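Local coordinates for iota-carrageenase (Alteromonas sp., PDB 1H80), which cleaves the 1,4-beta linkages of iota-carrageenan, a sulfated galactan of red algal cell walls, from within the chain and with inversion of anomeric configuration, at residues H66-Q71 / H97-V102; I86-N91 / V122-S127; L366-L371 / C449-M454. All coordinates share one frame; numbering follows the deposited sequence.

Contact 1: H66-Q71 / H97-V102; sequences HFLGIQ and HRLFEV
Ile70 and Gln71 pair in parallel with Phe100 and Glu101 on neighbouring coils of a right-handed parallel beta-helix, the fold of pectate lyase relatives. Gly69 N gives a bond to Arg98 O (2.8 Å), Ile70 N one to Leu99 O (3.0 Å), and Ile70 O accepts from Glu101 N (2.8 Å); the three bonds hold the chains together across the corner at Leu99 and the break in the other strand at Leu68-Gly69. Gly69 makes its turn with positive phi.

Glu101 lies alongside Gln71, both side chains leaving the strands on the same face. From CB, close to Ile70 O, the chain runs through CG beside the Gln71 amide to a carboxylate set at 79° to that amide. Glu101 OE1 uses its anti lone pair to take Gln71 NE2 at 2.6 Å, in an almost straight bond. OE2 has a weak, doubtful link to Arg98 NH1, which belongs to one of two deposited conformers. Gln71 NE2 also gives its other N-H to Gly69 O, 3.2 Å away and met from above the carbonyl plane. With OE1 of Gln71 also accepting from Asn105, the rotation of this amide is well fixed.

On the other face Ile70 CB lies at the edge of the Phe100 ring, 3.8 Å from CD1; alongside, Phe67 CD2 meets that edge, 4.0 Å from Phe100 CE1. Before the corner, Leu68, its CG swung away from the backbone N (chi1 -158°), sets CD2 over the His97 imidazole, offset toward its rim; His97 ND1 bonds Asp129.

Phe67 and Ile70 pack on helix 39-50 through Leu42, Leu99 meets Ile86 and Pro88 of strand 85-88, and the Phe100 ring meets Phe135 of strand 132-141.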
loop_
_atom_site.group_PDB
_atom_site.type_symbol
_atom_site.label_atom_id
_atom_site.label_comp_id
_atom_site.label_asym_id
_atom_site.label_seq_id
_atom_site.Cartn_x
_atom_site.Cartn_y
_atom_site.Cartn_z
ATOM N N HIS A 66 21.903 3.233 -9.683
ATOM C CA HIS A 66 21.808 2.582 -8.392
ATOM C C HIS A 66 21.706 3.669 -7.331
ATOM O O HIS A 66 22.613 4.490 -7.176
ATOM C CB HIS A 66 23.033 1.700 -8.147
ATOM C CG HIS A 66 23.063 0.472 -9.001
ATOM N ND1 HIS A 66 23.384 0.501 -10.341
ATOM C CD2 HIS A 66 22.760 -0.816 -8.715
ATOM C CE1 HIS A 66 23.278 -0.717 -10.843
ATOM N NE2 HIS A 66 22.901 -1.534 -9.878
ATOM N N PHE A 67 20.579 3.685 -6.623
ATOM C CA PHE A 67 20.343 4.669 -5.576
ATOM C C PHE A 67 19.897 3.983 -4.297
ATOM O O PHE A 67 19.356 2.879 -4.330
ATOM C CB PHE A 67 19.205 5.633 -5.946
ATOM C CG PHE A 67 19.401 6.375 -7.232
ATOM C CD1 PHE A 67 20.561 7.103 -7.472
ATOM C CD2 PHE A 67 18.384 6.402 -8.184
ATOM C CE1 PHE A 67 20.701 7.848 -8.641
ATOM C CE2 PHE A 67 18.515 7.145 -9.353
ATOM C CZ PHE A 67 19.674 7.869 -9.581
ATOM N N LEU A 68 20.108 4.663 -3.177
ATOM C CA LEU A 68 19.656 4.174 -1.884
ATOM C C LEU A 68 19.770 5.278 -0.845
ATOM O O LEU A 68 20.763 6.008 -0.804
ATOM C CB LEU A 68 20.456 2.951 -1.424
ATOM C CG LEU A 68 19.689 2.107 -0.397
ATOM C CD1 LEU A 68 18.530 1.397 -1.091
ATOM C CD2 LEU A 68 20.615 1.081 0.245
ATOM N N GLY A 69 18.731 5.414 -0.029
ATOM C CA GLY A 69 18.728 6.407 1.031
ATOM C C GLY A 69 18.823 7.852 0.590
ATOM O O GLY A 69 19.433 8.675 1.274
ATOM N N ILE A 70 18.219 8.166 -0.548
ATOM C CA ILE A 70 18.248 9.529 -1.065
ATOM C C ILE A 70 17.305 10.405 -0.250
ATOM O O ILE A 70 16.173 10.015 0.036
ATOM C CB ILE A 70 17.807 9.565 -2.540
ATOM C CG1 ILE A 70 18.666 8.604 -3.366
ATOM C CG2 ILE A 70 17.901 10.985 -3.078
ATOM C CD1 ILE A 70 20.139 8.940 -3.366
ATOM N N GLN A 71 17.777 11.590 0.125
ATOM C CA GLN A 71 16.969 12.519 0.904
ATOM C C GLN A 71 16.437 13.610 -0.010
ATOM O O GLN A 71 17.186 14.466 -0.466
ATOM C CB GLN A 71 17.806 13.151 2.018
ATOM C CG GLN A 71 18.462 12.142 2.946
ATOM C CD GLN A 71 17.458 11.283 3.683
ATOM O OE1 GLN A 71 16.661 11.784 4.477
ATOM N NE2 GLN A 71 17.487 9.981 3.424
ATOM N N HIS A 97 15.603 -0.433 4.221
ATOM C CA HIS A 97 16.067 0.550 3.261
ATOM C C HIS A 97 15.000 1.076 2.325
ATOM O O HIS A 97 13.996 0.417 2.063
ATOM C CB HIS A 97 17.194 -0.056 2.431
ATOM C CG HIS A 97 18.353 -0.530 3.249
ATOM N ND1 HIS A 97 19.039 -1.689 2.962
ATOM C CD2 HIS A 97 18.957 0.005 4.337
ATOM C CE1 HIS A 97 20.015 -1.851 3.836
ATOM N NE2 HIS A 97 19.987 -0.835 4.682
ATOM N N ARG A 98 15.230 2.283 1.824
ATOM C CA ARG A 98 14.320 2.917 0.883
ATOM C C ARG A 98 15.186 3.584 -0.170
ATOM O O ARG A 98 16.288 4.043 0.128
ATOM C CB ARG A 98 13.459 3.982 1.572
ATOM C CG ARG A 98 12.744 3.514 2.827
ATOM C CD ARG A 98 13.554 3.858 4.064
ATOM N NE ARG A 98 12.926 3.370 5.287
ATOM C CZ ARG A 98 13.342 3.674 6.510
ATOM N NH1 ARG A 98 14.387 4.472 6.678
ATOM N NH2 ARG A 98 12.715 3.177 7.568
ATOM N N LEU A 99 14.702 3.631 -1.404
ATOM C CA LEU A 99 15.459 4.271 -2.463
ATOM C C LEU A 99 15.395 5.768 -2.193
ATOM O O LEU A 99 16.413 6.463 -2.212
ATOM C CB LEU A 99 14.844 3.982 -3.833
ATOM C CG LEU A 99 14.988 2.586 -4.437
ATOM C CD1 LEU A 99 14.232 2.544 -5.754
ATOM C CD2 LEU A 99 16.448 2.255 -4.660
ATOM N N PHE A 100 14.188 6.247 -1.901
ATOM C CA PHE A 100 13.958 7.666 -1.669
ATOM C C PHE A 100 13.180 7.965 -0.399
ATOM O O PHE A 100 12.178 7.315 -0.106
ATOM C CB PHE A 100 13.173 8.249 -2.846
ATOM C CG PHE A 100 13.665 7.794 -4.188
ATOM C CD1 PHE A 100 14.936 8.134 -4.627
ATOM C CD2 PHE A 100 12.856 7.015 -5.010
ATOM C CE1 PHE A 100 15.402 7.705 -5.867
ATOM C CE2 PHE A 100 13.309 6.580 -6.253
ATOM C CZ PHE A 100 14.586 6.926 -6.681
ATOM N N GLU A 101 13.639 8.961 0.347
ATOM C CA GLU A 101 12.947 9.371 1.559
ATOM C C GLU A 101 12.534 10.819 1.338
ATOM O O GLU A 101 13.329 11.632 0.870
ATOM C CB GLU A 101 13.861 9.232 2.774
ATOM C CG GLU A 101 14.298 7.791 3.006
ATOM C CD GLU A 101 14.972 7.578 4.346
ATOM O OE1 GLU A 101 15.939 8.304 4.653
ATOM O OE2 GLU A 101 14.532 6.675 5.089
ATOM N N VAL A 102 11.283 11.130 1.652
ATOM C CA VAL A 102 10.770 12.477 1.447
ATOM C C VAL A 102 10.128 13.022 2.710
ATOM O O VAL A 102 8.987 12.689 3.031
ATOM C CB VAL A 102 9.720 12.495 0.315
ATOM C CG1 VAL A 102 9.439 13.926 -0.119
ATOM C CG2 VAL A 102 10.206 11.652 -0.854
#

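Contact 2: I86-N91 / V122-S127; sequences IKPTWN and VDFKDS
Val122 pairs in parallel with Ile86, and Ile86 O is approached by two groups of the next coil of the beta-helix: Val122 CA, in a CH...O contact of 3.3 Å, and Asp123 N, in a hydrogen bond of 2.8 Å. Asp123 then lies beside Lys87, both side chains pointing the same way. Its O would be the next acceptor of the ladder, but Pro88 has no N-H to give, and the proline CD meets Asp123 O at 3.4 Å instead; the strand pairing stops here.

The carboxylate of Asp123 turns back on its own chain. Asp123 OD1 receives Lys125 N (2.9 Å) and Lys125 NZ (2.8 Å) from opposite faces of its plane, the first closing an Asx turn, while the lysine also reaches Asp151. Phe124 opens a type I turn that ends at Ser127, and its CD1 lies 3.7 Å from Pro88 CD. Asp126 lies within the turn, where its OD2 forms a weak, long salt bridge with Lys87 NZ (3.5 Å) at the end of a fully extended lysine. Ser127 closes the walk: its OG, anti to the backbone N (chi1 177°), stands by Pro88 CG, bonds to Asp129 N, and shares with Pro88 O a water 2.8 Å from OG. That water sits in the plane of the Trp90 ring, at its edge.

Backbone hydrogen bonding thus gives way to proline packing, a water bridge and charge. With Lys87 NZ near both Asp123 and Asp126, its positive charge is probably favoured, while Asp123 OD1, held by both Lys125 donors, probably helps fix the shape of the turn.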
loop_
_atom_site.group_PDB
_atom_site.type_symbol
_atom_site.label_atom_id
_atom_site.label_comp_id
_atom_site.label_asym_id
_atom_site.label_seq_id
_atom_site.Cartn_x
_atom_site.Cartn_y
_atom_site.Cartn_z
ATOM N N ILE A 86 16.004 2.000 -12.490
ATOM C CA ILE A 86 16.556 2.362 -11.198
ATOM C C ILE A 86 16.584 1.122 -10.323
ATOM O O ILE A 86 15.577 0.431 -10.169
ATOM C CB ILE A 86 15.715 3.463 -10.515
ATOM C CG1 ILE A 86 15.924 4.791 -11.245
ATOM C CG2 ILE A 86 16.108 3.595 -9.053
ATOM C CD1 ILE A 86 15.022 5.915 -10.757
ATOM N N LYS A 87 17.753 0.839 -9.764
ATOM C CA LYS A 87 17.931 -0.320 -8.898
ATOM C C LYS A 87 18.468 0.134 -7.552
ATOM O O LYS A 87 19.140 1.156 -7.454
ATOM C CB LYS A 87 18.919 -1.306 -9.527
ATOM C CG LYS A 87 18.484 -1.871 -10.864
ATOM C CD LYS A 87 19.524 -2.843 -11.393
ATOM C CE LYS A 87 19.048 -3.537 -12.649
ATOM N NZ LYS A 87 20.013 -4.588 -13.075
ATOM N N PRO A 88 18.175 -0.623 -6.487
ATOM C CA PRO A 88 18.667 -0.241 -5.162
ATOM C C PRO A 88 20.137 -0.599 -4.978
ATOM O O PRO A 88 20.559 -1.715 -5.290
ATOM C CB PRO A 88 17.760 -1.023 -4.222
ATOM C CG PRO A 88 17.498 -2.279 -4.993
ATOM C CD PRO A 88 17.246 -1.765 -6.399
ATOM N N THR A 89 20.914 0.356 -4.483
ATOM C CA THR A 89 22.328 0.119 -4.241
ATOM C C THR A 89 22.417 -0.861 -3.086
ATOM O O THR A 89 21.667 -0.754 -2.118
ATOM C CB THR A 89 23.048 1.408 -3.842
ATOM O OG1 THR A 89 22.851 2.394 -4.860
ATOM C CG2 THR A 89 24.541 1.153 -3.674
ATOM N N TRP A 90 23.332 -1.819 -3.189
ATOM C CA TRP A 90 23.494 -2.810 -2.137
ATOM C C TRP A 90 24.035 -2.215 -0.843
ATOM O O TRP A 90 25.012 -1.467 -0.846
ATOM C CB TRP A 90 24.423 -3.931 -2.608
ATOM C CG TRP A 90 24.805 -4.884 -1.511
ATOM C CD1 TRP A 90 26.065 -5.146 -1.056
ATOM C CD2 TRP A 90 23.918 -5.695 -0.727
ATOM N NE1 TRP A 90 26.021 -6.066 -0.036
ATOM C CE2 TRP A 90 24.715 -6.419 0.189
ATOM C CE3 TRP A 90 22.528 -5.875 -0.702
ATOM C CZ2 TRP A 90 24.170 -7.317 1.114
ATOM C CZ3 TRP A 90 21.984 -6.769 0.219
ATOM C CH2 TRP A 90 22.807 -7.475 1.117
ATOM N N ASN A 91 23.376 -2.552 0.260
ATOM C CA ASN A 91 23.783 -2.105 1.587
ATOM C C ASN A 91 23.539 -3.305 2.493
ATOM O O ASN A 91 22.394 -3.708 2.701
ATOM C CB ASN A 91 22.937 -0.921 2.059
ATOM C CG ASN A 91 23.486 -0.285 3.324
ATOM O OD1 ASN A 91 23.884 -0.981 4.258
ATOM N ND2 ASN A 91 23.503 1.043 3.362
ATOM N N VAL A 122 11.594 0.587 -11.908
ATOM C CA VAL A 122 12.315 0.482 -10.644
ATOM C C VAL A 122 12.425 -1.035 -10.568
ATOM O O VAL A 122 11.412 -1.730 -10.514
ATOM C CB VAL A 122 11.506 1.004 -9.450
ATOM C CG1 VAL A 122 12.191 0.601 -8.151
ATOM C CG2 VAL A 122 11.395 2.515 -9.529
ATOM N N ASP A 123 13.651 -1.547 -10.580
ATOM C CA ASP A 123 13.866 -2.990 -10.595
ATOM C C ASP A 123 14.497 -3.560 -9.324
ATOM O O ASP A 123 15.619 -3.205 -8.962
ATOM C CB ASP A 123 14.734 -3.323 -11.813
ATOM C CG ASP A 123 14.827 -4.806 -12.092
ATOM O OD1 ASP A 123 14.065 -5.588 -11.490
ATOM O OD2 ASP A 123 15.664 -5.185 -12.940
ATOM N N PHE A 124 13.762 -4.448 -8.656
ATOM C CA PHE A 124 14.244 -5.096 -7.435
ATOM C C PHE A 124 14.591 -6.556 -7.711
ATOM O O PHE A 124 15.049 -7.263 -6.814
ATOM C CB PHE A 124 13.173 -5.097 -6.334
ATOM C CG PHE A 124 12.885 -3.751 -5.733
ATOM C CD1 PHE A 124 13.691 -2.650 -5.999
ATOM C CD2 PHE A 124 11.810 -3.598 -4.860
ATOM C CE1 PHE A 124 13.434 -1.420 -5.401
ATOM C CE2 PHE A 124 11.544 -2.372 -4.257
ATOM C CZ PHE A 124 12.358 -1.282 -4.528
ATOM N N LYS A 125 14.372 -7.005 -8.942
ATOM C CA LYS A 125 14.618 -8.402 -9.302
ATOM C C LYS A 125 16.006 -8.968 -9.019
ATOM O O LYS A 125 16.129 -10.143 -8.671
ATOM C CB LYS A 125 14.265 -8.640 -10.775
ATOM C CG LYS A 125 12.794 -8.397 -11.098
ATOM C CD LYS A 125 12.396 -8.977 -12.453
ATOM C CE LYS A 125 13.221 -8.402 -13.597
ATOM N NZ LYS A 125 13.064 -6.927 -13.729
ATOM N N ASP A 126 17.046 -8.154 -9.159
ATOM C CA ASP A 126 18.404 -8.640 -8.917
ATOM C C ASP A 126 18.980 -8.207 -7.572
ATOM O O ASP A 126 20.171 -8.394 -7.308
ATOM C CB ASP A 126 19.337 -8.178 -10.038
ATOM C CG ASP A 126 18.843 -8.584 -11.414
ATOM O OD1 ASP A 126 18.561 -9.785 -11.618
ATOM O OD2 ASP A 126 18.742 -7.702 -12.293
ATOM N N SER A 127 18.140 -7.637 -6.714
ATOM C CA SER A 127 18.601 -7.178 -5.410
ATOM C C SER A 127 18.675 -8.298 -4.384
ATOM O O SER A 127 17.827 -9.189 -4.361
ATOM C CB SER A 127 17.685 -6.077 -4.876
ATOM O OG SER A 127 18.089 -5.675 -3.578
HETATM O O HOH W 1 20.266 -3.995 -3.230
#

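Contact 3: L366-L371 / C449-M454; sequences LKQDQL and CNYYGM
The side chain of Gln368 crosses that of Tyr451 at about a right angle, joining two irregular loops of the beta-helix enzyme, one following strand 364-366 and the other lying between strand 438-439 and helix 459-463. The second loop is shaped by an Asx motif, in which Asn450 OD1 accepts from Gly453 N, and is tied down by the disulfide of Cys449 with Cys381.

The close-packed part centres on Tyr451. Gln368 lays its CG over one face of the ring in a CH-pi contact, 3.8 Å from the centroid. Its side chain is extended, with CG swung opposite the backbone N (chi1 -168°), which also carries the amide across the ring near its rim; the two planes are only 19° apart and CD comes within 3.4 Å of Tyr451 CD2. Leu371 runs past the same tyrosine in the opposite direction, its CD1 4.0 Å from Tyr451 CD1 and 4.2 Å from Met454 CE, while its CB touches Cys449 SG at 4.1 Å. The phenol OH bonds Asp372, the next residue after Leu371, and Arg447 makes a cation-pi contact with the ring.

Toward solvent the packing thins out. Tyr452 is exposed and meets 366-371 through Gln368 alone, its ring almost perpendicular to the amide. Gln368 NE2 also bonds the hydroxyl of Tyr399 on the neighbouring strand 399-401, its strongest partner, so the two hydroxyls together probably set the orientation of the amide. In the bond to Tyr452, Gln368 NE2 stands 3.1 Å from OH, nearly straight at 176° and with the hydroxyl oxygen in the amide plane.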
loop_
_atom_site.group_PDB
_atom_site.type_symbol
_atom_site.label_atom_id
_atom_site.label_comp_id
_atom_site.label_asym_id
_atom_site.label_seq_id
_atom_site.Cartn_x
_atom_site.Cartn_y
_atom_site.Cartn_z
ATOM N N LEU A 366 -4.824 -15.706 -0.706
ATOM C CA LEU A 366 -5.867 -15.983 0.268
ATOM C C LEU A 366 -5.296 -16.186 1.657
ATOM O O LEU A 366 -4.211 -16.733 1.817
ATOM C CB LEU A 366 -6.640 -17.242 -0.140
ATOM C CG LEU A 366 -7.311 -17.213 -1.514
ATOM C CD1 LEU A 366 -7.826 -18.603 -1.879
ATOM C CD2 LEU A 366 -8.449 -16.203 -1.496
ATOM N N LYS A 367 -6.037 -15.739 2.663
ATOM C CA LYS A 367 -5.619 -15.906 4.044
ATOM C C LYS A 367 -6.278 -17.178 4.557
ATOM O O LYS A 367 -7.359 -17.557 4.103
ATOM C CB LYS A 367 -6.060 -14.711 4.888
ATOM C CG LYS A 367 -5.441 -13.391 4.452
ATOM C CD LYS A 367 -3.916 -13.418 4.533
ATOM C CE LYS A 367 -3.433 -13.547 5.970
ATOM N NZ LYS A 367 -1.945 -13.494 6.078
ATOM N N GLN A 368 -5.628 -17.845 5.500
ATOM C CA GLN A 368 -6.186 -19.080 6.033
ATOM C C GLN A 368 -7.595 -18.903 6.595
ATOM O O GLN A 368 -8.446 -19.775 6.407
ATOM C CB GLN A 368 -5.278 -19.647 7.123
ATOM C CG GLN A 368 -5.645 -21.066 7.529
ATOM C CD GLN A 368 -4.745 -21.596 8.621
ATOM O OE1 GLN A 368 -4.959 -21.321 9.800
ATOM N NE2 GLN A 368 -3.718 -22.343 8.233
ATOM N N ASP A 369 -7.849 -17.784 7.274
ATOM C CA ASP A 369 -9.164 -17.551 7.862
ATOM C C ASP A 369 -10.237 -17.180 6.844
ATOM O O ASP A 369 -11.337 -16.778 7.214
ATOM C CB ASP A 369 -9.092 -16.486 8.973
ATOM C CG ASP A 369 -8.804 -15.087 8.447
ATOM O OD1 ASP A 369 -8.614 -14.915 7.226
ATOM O OD2 ASP A 369 -8.769 -14.148 9.275
ATOM N N GLN A 370 -9.913 -17.324 5.562
ATOM C CA GLN A 370 -10.864 -17.034 4.495
ATOM C C GLN A 370 -11.207 -18.314 3.741
ATOM O O GLN A 370 -12.209 -18.375 3.035
ATOM C CB GLN A 370 -10.276 -16.029 3.498
ATOM C CG GLN A 370 -9.912 -14.683 4.095
ATOM C CD GLN A 370 -9.242 -13.773 3.085
ATOM O OE1 GLN A 370 -8.465 -14.229 2.245
ATOM N NE2 GLN A 370 -9.524 -12.476 3.173
ATOM N N LEU A 371 -10.371 -19.335 3.899
ATOM C CA LEU A 371 -10.565 -20.605 3.199
ATOM C C LEU A 371 -11.904 -21.285 3.431
ATOM O O LEU A 371 -12.405 -21.982 2.547
ATOM C CB LEU A 371 -9.448 -21.584 3.555
ATOM C CG LEU A 371 -8.026 -21.187 3.160
ATOM C CD1 LEU A 371 -7.070 -22.301 3.566
ATOM C CD2 LEU A 371 -7.950 -20.935 1.658
ATOM N N CYS A 449 -11.192 -27.094 3.425
ATOM C CA CYS A 449 -9.806 -27.177 2.978
ATOM C C CYS A 449 -8.898 -27.826 4.002
ATOM O O CYS A 449 -9.119 -27.709 5.208
ATOM C CB CYS A 449 -9.247 -25.786 2.658
ATOM S SG CYS A 449 -10.128 -24.926 1.321
ATOM N N ASN A 450 -7.875 -28.510 3.501
ATOM C CA ASN A 450 -6.887 -29.170 4.340
ATOM C C ASN A 450 -5.798 -28.121 4.517
ATOM O O ASN A 450 -4.890 -28.015 3.694
ATOM C CB ASN A 450 -6.324 -30.398 3.625
ATOM C CG ASN A 450 -5.439 -31.237 4.520
ATOM O OD1 ASN A 450 -4.768 -30.717 5.416
ATOM N ND2 ASN A 450 -5.416 -32.543 4.274
ATOM N N TYR A 451 -5.902 -27.344 5.591
ATOM C CA TYR A 451 -4.963 -26.257 5.864
ATOM C C TYR A 451 -3.485 -26.533 5.650
ATOM O O TYR A 451 -2.784 -25.731 5.035
ATOM C CB TYR A 451 -5.157 -25.739 7.291
ATOM C CG TYR A 451 -6.448 -24.987 7.529
ATOM C CD1 TYR A 451 -7.446 -24.926 6.555
ATOM C CD2 TYR A 451 -6.683 -24.356 8.749
ATOM C CE1 TYR A 451 -8.647 -24.258 6.794
ATOM C CE2 TYR A 451 -7.873 -23.689 8.998
ATOM C CZ TYR A 451 -8.853 -23.643 8.020
ATOM O OH TYR A 451 -10.035 -22.990 8.281
ATOM N N TYR A 452 -2.998 -27.663 6.148
ATOM C CA TYR A 452 -1.580 -27.957 6.012
ATOM C C TYR A 452 -1.232 -29.157 5.147
ATOM O O TYR A 452 -0.059 -29.388 4.853
ATOM C CB TYR A 452 -0.974 -28.118 7.407
ATOM C CG TYR A 452 -1.152 -26.875 8.246
ATOM C CD1 TYR A 452 -0.410 -25.723 7.981
ATOM C CD2 TYR A 452 -2.107 -26.825 9.260
ATOM C CE1 TYR A 452 -0.621 -24.548 8.705
ATOM C CE2 TYR A 452 -2.325 -25.658 9.987
ATOM C CZ TYR A 452 -1.581 -24.525 9.703
ATOM O OH TYR A 452 -1.806 -23.366 10.409
ATOM N N GLY A 453 -2.245 -29.903 4.721
ATOM C CA GLY A 453 -1.994 -31.075 3.901
ATOM C C GLY A 453 -2.402 -30.940 2.446
ATOM O O GLY A 453 -2.162 -31.845 1.646
ATOM N N MET A 454 -3.014 -29.816 2.090
ATOM C CA MET A 454 -3.440 -29.611 0.711
ATOM C C MET A 454 -2.251 -29.582 -0.240
ATOM O O MET A 454 -1.097 -29.516 0.187
ATOM C CB MET A 454 -4.218 -28.302 0.576
ATOM C CG MET A 454 -3.412 -27.074 0.941
ATOM S SD MET A 454 -4.221 -25.569 0.361
ATOM C CE MET A 454 -5.659 -25.559 1.387
#

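Contacts 1 and 2 lie on adjacent coils of the beta-helix, their centres about 11 Å apart, and share neighbours: strand 64-71 of contact 1 pairs with strand 85-88 of contact 2, through backbone bonds of Phe67 with Lys87 and Thr89. Both are largely buried, yet contact 1 keeps its parallel ladder past a corner whereas contact 2 leaves the ladder for a charged turn. Contact 3 lies on the opposite side of the chain's centre from contact 1, its nearest atoms about 20 Å from contact 2. Only partly buried and without strand pairing, it relies on side chains: an aromatic face, apolar carbons and a glutamine amide.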